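DNA ligase (Aquifex aeolicus, PDB 3QWU) probably joins nucleic acid ends as an ATP-dependent ligase of the nucleotidyltransferase type, binding adenosine and calcium. Local coordinates at residues S169-E172 against K173-I177; T256-I259 against L260-V263; Q291-E294 against Q295-E299. All blocks are in the same frame, centred on the assembly; numbering follows the deposited sequence.

Contact 1 (S169-E172 against K173-I177); sequences SQEE and KMELI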
ATOM      1  N   SER A 169      28.815 -11.065  23.417  1.00 39.01           N
ATOM      2  CA  SER A 169      27.884 -12.060  23.846  1.00 39.45           C
ATOM      3  C   SER A 169      26.952 -11.466  24.909  1.00 38.66           C
ATOM      4  O   SER A 169      27.238 -10.408  25.464  1.00 38.56           O
ATOM      5  CB  SER A 169      28.654 -13.240  24.434  1.00 39.40           C
ATOM      6  OG  SER A 169      29.465 -12.726  25.480  1.00 41.01           O
ATOM      7  N   GLN A 170      25.863 -12.170  25.205  1.00 38.85           N
ATOM      8  CA  GLN A 170      24.974 -11.760  26.260  1.00 39.16           C
ATOM      9  C   GLN A 170      25.676 -11.600  27.601  1.00 39.96           C
ATOM     10  O   GLN A 170      25.488 -10.598  28.273  1.00 38.40           O
ATOM     11  CB  GLN A 170      23.764 -12.702  26.398  1.00 39.74           C
ATOM     12  CG  GLN A 170      22.630 -12.039  27.235  1.00 39.55           C
ATOM     13  CD  GLN A 170      21.773 -11.054  26.423  1.00 39.78           C
ATOM     14  OE1 GLN A 170      21.835 -11.029  25.209  1.00 42.87           O
ATOM     15  NE2 GLN A 170      20.920 -10.309  27.101  1.00 36.27           N
ATOM     16  N   GLU A 171      26.464 -12.610  27.985  1.00 42.47           N
ATOM     17  CA  GLU A 171      27.254 -12.602  29.221  0.60 43.29           C
ATOM     18  C   GLU A 171      28.125 -11.343  29.294  1.00 43.16           C
ATOM     19  O   GLU A 171      28.101 -10.596  30.277  1.00 43.10           O
ATOM     20  CB  GLU A 171      28.155 -13.839  29.280  0.60 44.59           C
ATOM     21  CG  GLU A 171      29.365 -13.732  30.280  0.60 47.54           C
ATOM     22  CD  GLU A 171      30.536 -14.647  29.923  0.60 51.52           C
ATOM     23  OE1 GLU A 171      30.348 -15.889  29.958  0.60 54.50           O
ATOM     24  OE2 GLU A 171      31.650 -14.128  29.629  0.60 53.33           O
ATOM     25  N   GLU A 172      28.929 -11.139  28.246  1.00 44.05           N
ATOM     26  CA  GLU A 172      29.840 -10.004  28.157  1.00 45.26           C
ATOM     27  C   GLU A 172      29.071  -8.718  28.247  1.00 44.00           C
ATOM     28  O   GLU A 172      29.518  -7.770  28.872  1.00 43.23           O
ATOM     29  CB  GLU A 172      30.549  -9.945  26.813  1.00 47.06           C
ATOM     30  CG  GLU A 172      31.770 -10.864  26.614  1.00 52.85           C
ATOM     31  CD  GLU A 172      32.374 -10.707  25.190  1.00 57.75           C
ATOM     32  OE1 GLU A 172      33.367  -9.920  25.109  1.00 61.71           O
ATOM     33  OE2 GLU A 172      31.844 -11.308  24.186  1.00 55.75           O
ATOM     34  N   LYS A 173      27.927  -8.674  27.568  1.00 43.66           N
ATOM     35  CA  LYS A 173      27.092  -7.477  27.556  1.00 42.47           C
ATOM     36  C   LYS A 173      26.553  -7.244  28.969  1.00 42.07           C
ATOM     37  O   LYS A 173      26.730  -6.177  29.520  1.00 41.23           O
ATOM     38  CB  LYS A 173      25.971  -7.641  26.516  1.00 41.85           C
ATOM     39  CG  LYS A 173      24.790  -6.726  26.623  1.00 39.84           C
ATOM     40  CD  LYS A 173      23.929  -6.735  25.331  1.00 40.99           C
ATOM     41  CE  LYS A 173      22.762  -7.797  25.331  1.00 41.45           C
ATOM     42  NZ  LYS A 173      22.195  -8.191  23.940  1.00 37.73           N
ATOM     43  N   MET A 174      25.931  -8.254  29.562  1.00 42.93           N
ATOM     44  CA  MET A 174      25.358  -8.090  30.890  1.00 43.95           C
ATOM     45  C   MET A 174      26.433  -7.699  31.928  1.00 43.80           C
ATOM     46  O   MET A 174      26.155  -6.909  32.797  1.00 42.50           O
ATOM     47  CB  MET A 174      24.485  -9.297  31.286  1.00 45.13           C
ATOM     48  CG  MET A 174      23.216  -9.369  30.407  1.00 47.69           C
ATOM     49  SD  MET A 174      22.056 -10.807  30.461  1.00 57.71           S
ATOM     50  CE  MET A 174      21.555 -10.847  32.214  1.00 55.36           C
ATOM     51  N   GLU A 175      27.682  -8.137  31.757  1.00 45.21           N
ATOM     52  CA  GLU A 175      28.767  -7.740  32.673  1.00 45.87           C
ATOM     53  C   GLU A 175      29.166  -6.270  32.526  1.00 44.55           C
ATOM     54  O   GLU A 175      29.343  -5.581  33.542  1.00 44.48           O
ATOM     55  CB  GLU A 175      29.994  -8.640  32.508  1.00 48.15           C
ATOM     56  CG  GLU A 175      29.951  -9.878  33.427  1.00 53.03           C
ATOM     57  CD  GLU A 175      30.569 -11.145  32.808  1.00 58.47           C
ATOM     58  OE1 GLU A 175      31.547 -11.025  32.027  1.00 61.80           O
ATOM     59  OE2 GLU A 175      30.076 -12.268  33.120  1.00 62.10           O
ATOM     60  N   LEU A 176      29.306  -5.775  31.295  1.00 42.61           N
ATOM     61  CA  LEU A 176      29.627  -4.365  31.118  1.00 41.99           C
ATOM     62  C   LEU A 176      28.550  -3.438  31.671  1.00 41.53           C
ATOM     63  O   LEU A 176      28.861  -2.399  32.237  1.00 41.41           O
ATOM     64  CB  LEU A 176      29.906  -4.025  29.678  1.00 40.88           C
ATOM     65  CG  LEU A 176      31.202  -4.632  29.161  1.00 42.69           C
ATOM     66  CD1 LEU A 176      31.154  -4.686  27.628  1.00 38.40           C
ATOM     67  CD2 LEU A 176      32.536  -3.901  29.687  1.00 39.76           C
ATOM     68  N   ILE A 177      27.288  -3.801  31.488  1.00 41.87           N
ATOM     69  CA  ILE A 177      26.166  -2.982  31.934  1.00 41.25           C
ATOM     70  C   ILE A 177      26.105  -2.964  33.449  1.00 43.13           C
ATOM     71  O   ILE A 177      25.845  -1.921  34.055  1.00 44.07           O
ATOM     72  CB  ILE A 177      24.854  -3.537  31.414  1.00 41.05           C
ATOM     73  CG1 ILE A 177      24.784  -3.400  29.887  1.00 42.35           C
ATOM     74  CG2 ILE A 177      23.662  -2.843  32.053  1.00 36.00           C
ATOM     75  CD1 ILE A 177      23.599  -4.207  29.237  1.00 41.83           C
TER
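Lys173 N donates to Ser169 O at 2.8 Å and Met174 N to Gln170 O at 2.7 Å, so the first turn of helix 170-180 is bonded i to i+4 from the N-cap residue onward; Glu175 to Glu171 and Leu176 to Glu172 carry on the ladder. Ser169 sits at the N-cap. Its OG accepts from Glu172 N over 3.2 Å, and Glu172 OE2 answers by taking both Ser169 N and Ser169 OG, a capping box that satisfies polar groups at the helix start. OE2 receives the backbone N-H from above the carboxylate plane but the hydroxyl on its anti lone pair.

Gln170 lies across both residues of the next turn. CG stands opposite the backbone N (chi1 -164°) and the chain then bends at chi2, which brings the amide oxygen to the end of Lys173 and the amide nitrogen to the sulfur of Met174. Lys173 NZ reaches Gln170 OE1 at 3.1 Å from above the carbonyl plane, while Gln170 NE2 makes a weak bond to Met174 SD at 3.6 Å. The stronger partners lie beyond the helix: NE2 donates to Glu78, and Lys173 NZ bonds Phe157 O and forms salt bridges with Asp158 and Glu78. Since Glu78 binds adenosine, Gln170 and Lys173 form a second shell that probably helps to position its carboxylate.

Farther along, Leu176 and Ile177 pack on Phe159, fastening helix 170-180 against strand 153-161.

Contact 2 (T256-I259 against L260-V263); sequences TNRI and LRLV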
ATOM      1  N   THR A 256       0.322  -5.261   2.815  1.00 59.11           N
ATOM      2  CA  THR A 256       0.513  -6.674   2.937  1.00 58.40           C
ATOM      3  C   THR A 256       1.267  -7.074   4.266  1.00 56.09           C
ATOM      4  O   THR A 256       1.033  -8.158   4.831  1.00 55.19           O
ATOM      5  CB  THR A 256       1.196  -7.230   1.643  1.00 59.89           C
ATOM      6  OG1 THR A 256       1.848  -8.480   1.916  1.00 62.88           O
ATOM      7  CG2 THR A 256       2.220  -6.225   1.037  1.00 61.30           C
ATOM      8  N   ASN A 257       2.123  -6.174   4.773  1.00 52.97           N
ATOM      9  CA  ASN A 257       3.048  -6.506   5.836  1.00 50.32           C
ATOM     10  C   ASN A 257       2.505  -6.278   7.223  1.00 46.76           C
ATOM     11  O   ASN A 257       2.526  -7.181   8.030  1.00 44.54           O
ATOM     12  CB  ASN A 257       4.351  -5.742   5.664  1.00 50.19           C
ATOM     13  CG  ASN A 257       5.483  -6.431   6.314  1.00 50.89           C
ATOM     14  OD1 ASN A 257       5.740  -6.249   7.507  1.00 46.16           O
ATOM     15  ND2 ASN A 257       6.168  -7.284   5.539  1.00 55.32           N
ATOM     16  N   ARG A 258       2.032  -5.074   7.515  1.00 43.89           N
ATOM     17  CA  ARG A 258       1.503  -4.824   8.863  1.00 41.77           C
ATOM     18  C   ARG A 258       0.142  -5.501   9.137  1.00 39.74           C
ATOM     19  O   ARG A 258      -0.150  -5.896  10.256  1.00 38.30           O
ATOM     20  CB  ARG A 258       1.532  -3.340   9.187  1.00 42.54           C
ATOM     21  CG  ARG A 258       2.858  -2.933   9.917  1.00 43.47           C
ATOM     22  CD  ARG A 258       3.101  -1.458   9.925  1.00 47.33           C
ATOM     23  NE  ARG A 258       4.469  -1.149  10.350  1.00 49.05           N
ATOM     24  CZ  ARG A 258       5.542  -1.180   9.566  1.00 49.53           C
ATOM     25  NH1 ARG A 258       5.451  -1.484   8.266  1.00 51.30           N
ATOM     26  NH2 ARG A 258       6.728  -0.900  10.102  1.00 51.19           N
ATOM     27  N   ILE A 259      -0.634  -5.704   8.076  1.00 37.93           N
ATOM     28  CA  ILE A 259      -1.881  -6.425   8.157  1.00 36.44           C
ATOM     29  C   ILE A 259      -1.654  -7.913   8.358  1.00 35.77           C
ATOM     30  O   ILE A 259      -2.305  -8.525   9.202  1.00 34.90           O
ATOM     31  CB  ILE A 259      -2.751  -6.181   6.893  1.00 36.10           C
ATOM     32  CG1 ILE A 259      -3.178  -4.713   6.875  1.00 36.15           C
ATOM     33  CG2 ILE A 259      -3.941  -7.083   6.902  1.00 34.40           C
ATOM     34  CD1 ILE A 259      -3.307  -4.119   5.501  1.00 36.37           C
ATOM     35  N   LEU A 260      -0.750  -8.494   7.562  1.00 35.00           N
ATOM     36  CA  LEU A 260      -0.335  -9.867   7.787  1.00 34.79           C
ATOM     37  C   LEU A 260       0.180 -10.095   9.210  1.00 33.45           C
ATOM     38  O   LEU A 260       0.042 -11.182   9.736  1.00 33.85           O
ATOM     39  CB  LEU A 260       0.710 -10.335   6.752  1.00 35.73           C
ATOM     40  CG  LEU A 260       0.076 -10.896   5.453  1.00 36.76           C
ATOM     41  CD1 LEU A 260       1.079 -11.232   4.346  1.00 36.64           C
ATOM     42  CD2 LEU A 260      -0.706 -12.088   5.812  1.00 37.57           C
ATOM     43  N   ARG A 261       0.816  -9.113   9.818  1.00 31.77           N
ATOM     44  CA  ARG A 261       1.239  -9.305  11.212  1.00 31.88           C
ATOM     45  C   ARG A 261       0.020  -9.480  12.117  1.00 30.49           C
ATOM     46  O   ARG A 261      -0.012 -10.345  12.948  1.00 29.49           O
ATOM     47  CB  ARG A 261       2.056  -8.142  11.708  1.00 30.71           C
ATOM     48  CG  ARG A 261       3.471  -8.122  11.178  1.00 33.18           C
ATOM     49  CD  ARG A 261       4.091  -6.712  11.552  1.00 36.91           C
ATOM     50  NE  ARG A 261       5.103  -6.244  10.589  1.00 35.50           N
ATOM     51  CZ  ARG A 261       5.775  -5.130  10.731  1.00 34.96           C
ATOM     52  NH1 ARG A 261       5.587  -4.337  11.796  1.00 36.53           N
ATOM     53  NH2 ARG A 261       6.674  -4.831   9.837  1.00 39.41           N
ATOM     54  N   LEU A 262      -0.987  -8.648  11.917  1.00 30.66           N
ATOM     55  CA  LEU A 262      -2.207  -8.724  12.706  0.50 30.76           C
ATOM     56  C   LEU A 262      -2.974  -9.993  12.344  1.00 31.58           C
ATOM     57  O   LEU A 262      -3.401 -10.717  13.222  1.00 32.40           O
ATOM     58  CB  LEU A 262      -3.065  -7.484  12.491  0.50 30.77           C
ATOM     59  CG  LEU A 262      -4.389  -7.410  13.271  0.50 31.28           C
ATOM     60  CD1 LEU A 262      -4.180  -7.185  14.770  0.50 31.32           C
ATOM     61  CD2 LEU A 262      -5.261  -6.311  12.693  0.50 30.41           C
ATOM     62  N   VAL A 263      -3.091 -10.294  11.059  1.00 31.87           N
ATOM     63  CA  VAL A 263      -3.840 -11.470  10.672  1.00 33.42           C
ATOM     64  C   VAL A 263      -3.216 -12.758  11.177  1.00 33.41           C
ATOM     65  O   VAL A 263      -3.927 -13.620  11.688  1.00 34.07           O
ATOM     66  CB  VAL A 263      -4.068 -11.561   9.148  1.00 34.19           C
ATOM     67  CG1 VAL A 263      -4.840 -12.816   8.823  1.00 35.82           C
ATOM     68  CG2 VAL A 263      -4.854 -10.387   8.674  1.00 33.33           C
TER
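Asn257 turns CG to the side opposite its backbone N (chi1 -155°), and Arg261 runs out extended from CG to NE, bringing the amide oxygen of the first to the guanidinium of the second one turn on. Asn257 OD1 takes Arg261 NH2 at 2.9 Å and, weakly, Arg261 NE at 3.1 Å; the two flat groups stand almost perpendicular, 86° apart. Arg258 lies beside Arg261 and points the same way, its CG over the rim of one face of the Arg261 guanidinium, 3.6 Å from NH1. Arg261 NH2 in turn sits over the centre of the Arg258 guanidinium; the planes are inclined by 47°, so this is no parallel stack, and two like charges lie close. Asn236 accepts from Arg261 NH1, and Arg258 makes a cation-pi contact with Tyr254 and a long, weak ion pair with the calcium ligand Asp239. With only an alanine in place of this second arginine, Asn257 OD1 and Asn236 would probably lose these donors, and Arg258 the group packed beside it. On another flank Ile259 CG2 meets Val263 CG2 at 3.9 Å.

Helix 254-269 is thus shared out: Asn257, Leu260 and Arg261 rest on Phe61, Leu262 packs on helix 276-299, and Ile259 and Val263 pack on Leu289 and Ile293 of the second subunit.

Contact 3 (Q291-E294 against Q295-E299); sequences QAIE and QFEKE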
ATOM      1  N   GLN A 291      -8.177  12.604  11.563  1.00 41.69           N
ATOM      2  CA  GLN A 291      -7.425  13.653  12.223  1.00 41.39           C
ATOM      3  C   GLN A 291      -6.576  14.466  11.299  1.00 39.73           C
ATOM      4  O   GLN A 291      -6.341  15.630  11.579  1.00 41.13           O
ATOM      5  CB  GLN A 291      -6.469  13.062  13.238  1.00 41.74           C
ATOM      6  CG  GLN A 291      -7.101  12.564  14.495  1.00 46.47           C
ATOM      7  CD  GLN A 291      -6.119  11.712  15.291  1.00 50.94           C
ATOM      8  OE1 GLN A 291      -6.528  10.808  15.996  1.00 55.16           O
ATOM      9  NE2 GLN A 291      -4.820  12.008  15.172  1.00 53.22           N
ATOM     10  N   ALA A 292      -6.007  13.863  10.263  1.00 37.26           N
ATOM     11  CA  ALA A 292      -5.247  14.663   9.325  1.00 36.37           C
ATOM     12  C   ALA A 292      -6.191  15.596   8.508  1.00 36.76           C
ATOM     13  O   ALA A 292      -5.794  16.723   8.195  1.00 35.42           O
ATOM     14  CB  ALA A 292      -4.390  13.815   8.421  1.00 34.88           C
ATOM     15  N   ILE A 293      -7.416  15.132   8.183  1.00 36.21           N
ATOM     16  CA  ILE A 293      -8.437  16.002   7.589  1.00 37.38           C
ATOM     17  C   ILE A 293      -8.924  17.116   8.513  1.00 38.82           C
ATOM     18  O   ILE A 293      -9.093  18.268   8.080  1.00 38.39           O
ATOM     19  CB  ILE A 293      -9.647  15.202   7.107  1.00 38.22           C
ATOM     20  CG1 ILE A 293      -9.271  14.427   5.836  1.00 38.56           C
ATOM     21  CG2 ILE A 293     -10.868  16.089   6.844  1.00 36.70           C
ATOM     22  CD1 ILE A 293     -10.017  13.122   5.716  1.00 37.30           C
ATOM     23  N   GLU A 294      -9.200  16.791   9.778  1.00 39.42           N
ATOM     24  CA  GLU A 294      -9.540  17.869  10.760  1.00 40.29           C
ATOM     25  C   GLU A 294      -8.392  18.902  10.846  1.00 38.88           C
ATOM     26  O   GLU A 294      -8.673  20.095  10.898  1.00 38.02           O
ATOM     27  CB  GLU A 294      -9.855  17.327  12.163  1.00 40.26           C
ATOM     28  CG  GLU A 294     -11.293  16.708  12.298  1.00 45.57           C
ATOM     29  CD  GLU A 294     -11.400  15.731  13.476  1.00 46.74           C
ATOM     30  OE1 GLU A 294     -10.365  15.348  14.026  1.00 47.53           O
ATOM     31  OE2 GLU A 294     -12.512  15.343  13.860  1.00 52.12           O
ATOM     32  N   GLN A 295      -7.134  18.442  10.869  1.00 36.26           N
ATOM     33  CA  GLN A 295      -6.024  19.358  11.010  1.00 36.38           C
ATOM     34  C   GLN A 295      -5.923  20.239   9.744  1.00 37.54           C
ATOM     35  O   GLN A 295      -5.742  21.470   9.855  1.00 37.38           O
ATOM     36  CB  GLN A 295      -4.727  18.626  11.287  1.00 35.69           C
ATOM     37  CG  GLN A 295      -3.525  19.520  11.581  1.00 36.99           C
ATOM     38  CD  GLN A 295      -2.161  18.792  11.568  1.00 37.53           C
ATOM     39  OE1 GLN A 295      -1.803  18.069  10.608  1.00 34.82           O
ATOM     40  NE2 GLN A 295      -1.382  19.012  12.624  1.00 38.04           N
ATOM     41  N   PHE A 296      -6.103  19.623   8.579  1.00 36.73           N
ATOM     42  CA  PHE A 296      -6.150  20.356   7.328  1.00 38.19           C
ATOM     43  C   PHE A 296      -7.238  21.417   7.294  1.00 40.48           C
ATOM     44  O   PHE A 296      -6.995  22.534   6.815  1.00 40.93           O
ATOM     45  CB  PHE A 296      -6.361  19.448   6.112  1.00 37.10           C
ATOM     46  CG  PHE A 296      -6.385  20.209   4.830  1.00 37.81           C
ATOM     47  CD1 PHE A 296      -7.567  20.443   4.158  1.00 38.79           C
ATOM     48  CD2 PHE A 296      -5.223  20.814   4.354  1.00 36.97           C
ATOM     49  CE1 PHE A 296      -7.590  21.205   2.987  1.00 38.53           C
ATOM     50  CE2 PHE A 296      -5.240  21.570   3.206  1.00 35.96           C
ATOM     51  CZ  PHE A 296      -6.428  21.758   2.502  1.00 37.10           C
ATOM     52  N   GLU A 297      -8.444  21.076   7.756  1.00 41.84           N
ATOM     53  CA  GLU A 297      -9.529  22.057   7.787  1.00 44.78           C
ATOM     54  C   GLU A 297      -9.264  23.202   8.753  1.00 45.45           C
ATOM     55  O   GLU A 297      -9.617  24.337   8.477  1.00 47.60           O
ATOM     56  CB  GLU A 297     -10.878  21.411   8.126  1.00 45.54           C
ATOM     57  CG  GLU A 297     -11.415  20.549   7.039  1.00 49.03           C
ATOM     58  CD  GLU A 297     -11.847  21.327   5.804  1.00 55.78           C
ATOM     59  OE1 GLU A 297     -12.787  22.160   5.899  1.00 61.25           O
ATOM     60  OE2 GLU A 297     -11.268  21.086   4.726  1.00 58.87           O
ATOM     61  N   LYS A 298      -8.653  22.907   9.888  1.00 45.56           N
ATOM     62  CA  LYS A 298      -8.323  23.938  10.880  1.00 46.94           C
ATOM     63  C   LYS A 298      -7.143  24.810  10.444  1.00 46.62           C
ATOM     64  O   LYS A 298      -7.271  26.002  10.362  1.00 47.18           O
ATOM     65  CB  LYS A 298      -8.026  23.304  12.251  1.00 46.49           C
ATOM     66  CG  LYS A 298      -8.318  24.210  13.469  1.00 50.51           C
ATOM     67  CD  LYS A 298      -9.833  24.269  13.795  1.00 54.96           C
ATOM     68  CE  LYS A 298     -10.566  25.485  13.169  1.00 57.42           C
ATOM     69  NZ  LYS A 298     -11.924  25.121  12.591  1.00 57.44           N
ATOM     70  N   GLU A 299      -6.009  24.201  10.154  1.00 46.13           N
ATOM     71  CA  GLU A 299      -4.755  24.936   9.997  1.00 47.14           C
ATOM     72  C   GLU A 299      -4.300  24.991   8.566  1.00 47.22           C
ATOM     73  O   GLU A 299      -3.242  25.550   8.313  1.00 47.83           O
ATOM     74  CB  GLU A 299      -3.600  24.295  10.757  1.00 46.34           C
ATOM     75  CG  GLU A 299      -3.953  23.413  11.923  1.00 49.68           C
ATOM     76  CD  GLU A 299      -3.872  24.087  13.259  1.00 54.72           C
ATOM     77  OE1 GLU A 299      -3.800  25.338  13.311  1.00 57.95           O
ATOM     78  OE2 GLU A 299      -3.892  23.333  14.263  1.00 58.55           O
TER
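Gln295 N donates to Gln291 O at 3.0 Å, the first of four backbone bonds that carry most of this contact, near the C-terminal end of helix 276-299. Phe296 N follows to Ala292 O and Glu297 N to Ile293 O, each at 2.9 Å, and Lys298 N to Glu294 O at 3.0 Å. The ladder ends within the second segment with Glu299 N on Gln295 O.

Apolar contact between the segments is slight: Ile293 CG2 comes to 4.5 Å from Glu297 CG, and the CB atoms of Gln295, Phe296, Glu297 and Lys298 rest on carbonyl oxygens of the preceding turn, that of Gln295 on Gln291 O at 3.4 Å. The apolar side chains find their partners outside the two segments. Phe296 packs on Val302 and on Leu363 of helix 353-363; Ile293 meets Leu359 of that helix and Tyr267 of the second subunit.

Among the polar side chains, Gln295 stretches out beyond CG, and its OE1 accepts from Tyr303 N at the start of strand 303-310 and, weakly, from Lys245. Glu294 and Lys298 are exposed; Glu297 is too, though its side chain touches Leu363 and Tyr267 of the second subunit. No salt bridge links these charges across the segments.

The chemistry is that of an amphipathic helix end: main-chain bonds hold the turns together, Ile293 and Phe296 pack on helix 353-363, Ile293 also on the second subunit, and Gln295 ties the helix to the strand that follows.

In the fold
The three contacts are separate turns of three helices, met in chain order. Contact 1 lies in the RNA ligase region, next to the nucleotide pocket: the side chain of Lys173 is about 6 Å from the bound adenosine. Contact 2, in the C-terminal region, approaches the site from another part of the chain, with the side chain of Arg258 about 8 Å from the calcium ion and that of Arg261 about 10 Å from the adenosine; the centres of contacts 1 and 2 are about 34 Å apart. Contact 3, about 49 Å from contact 1 between centres, is on the opposite side of the chain's centre. Contacts 2 and 3, on successive helices, both touch the second subunit but not each other: their nearest atoms are about 16 Å apart.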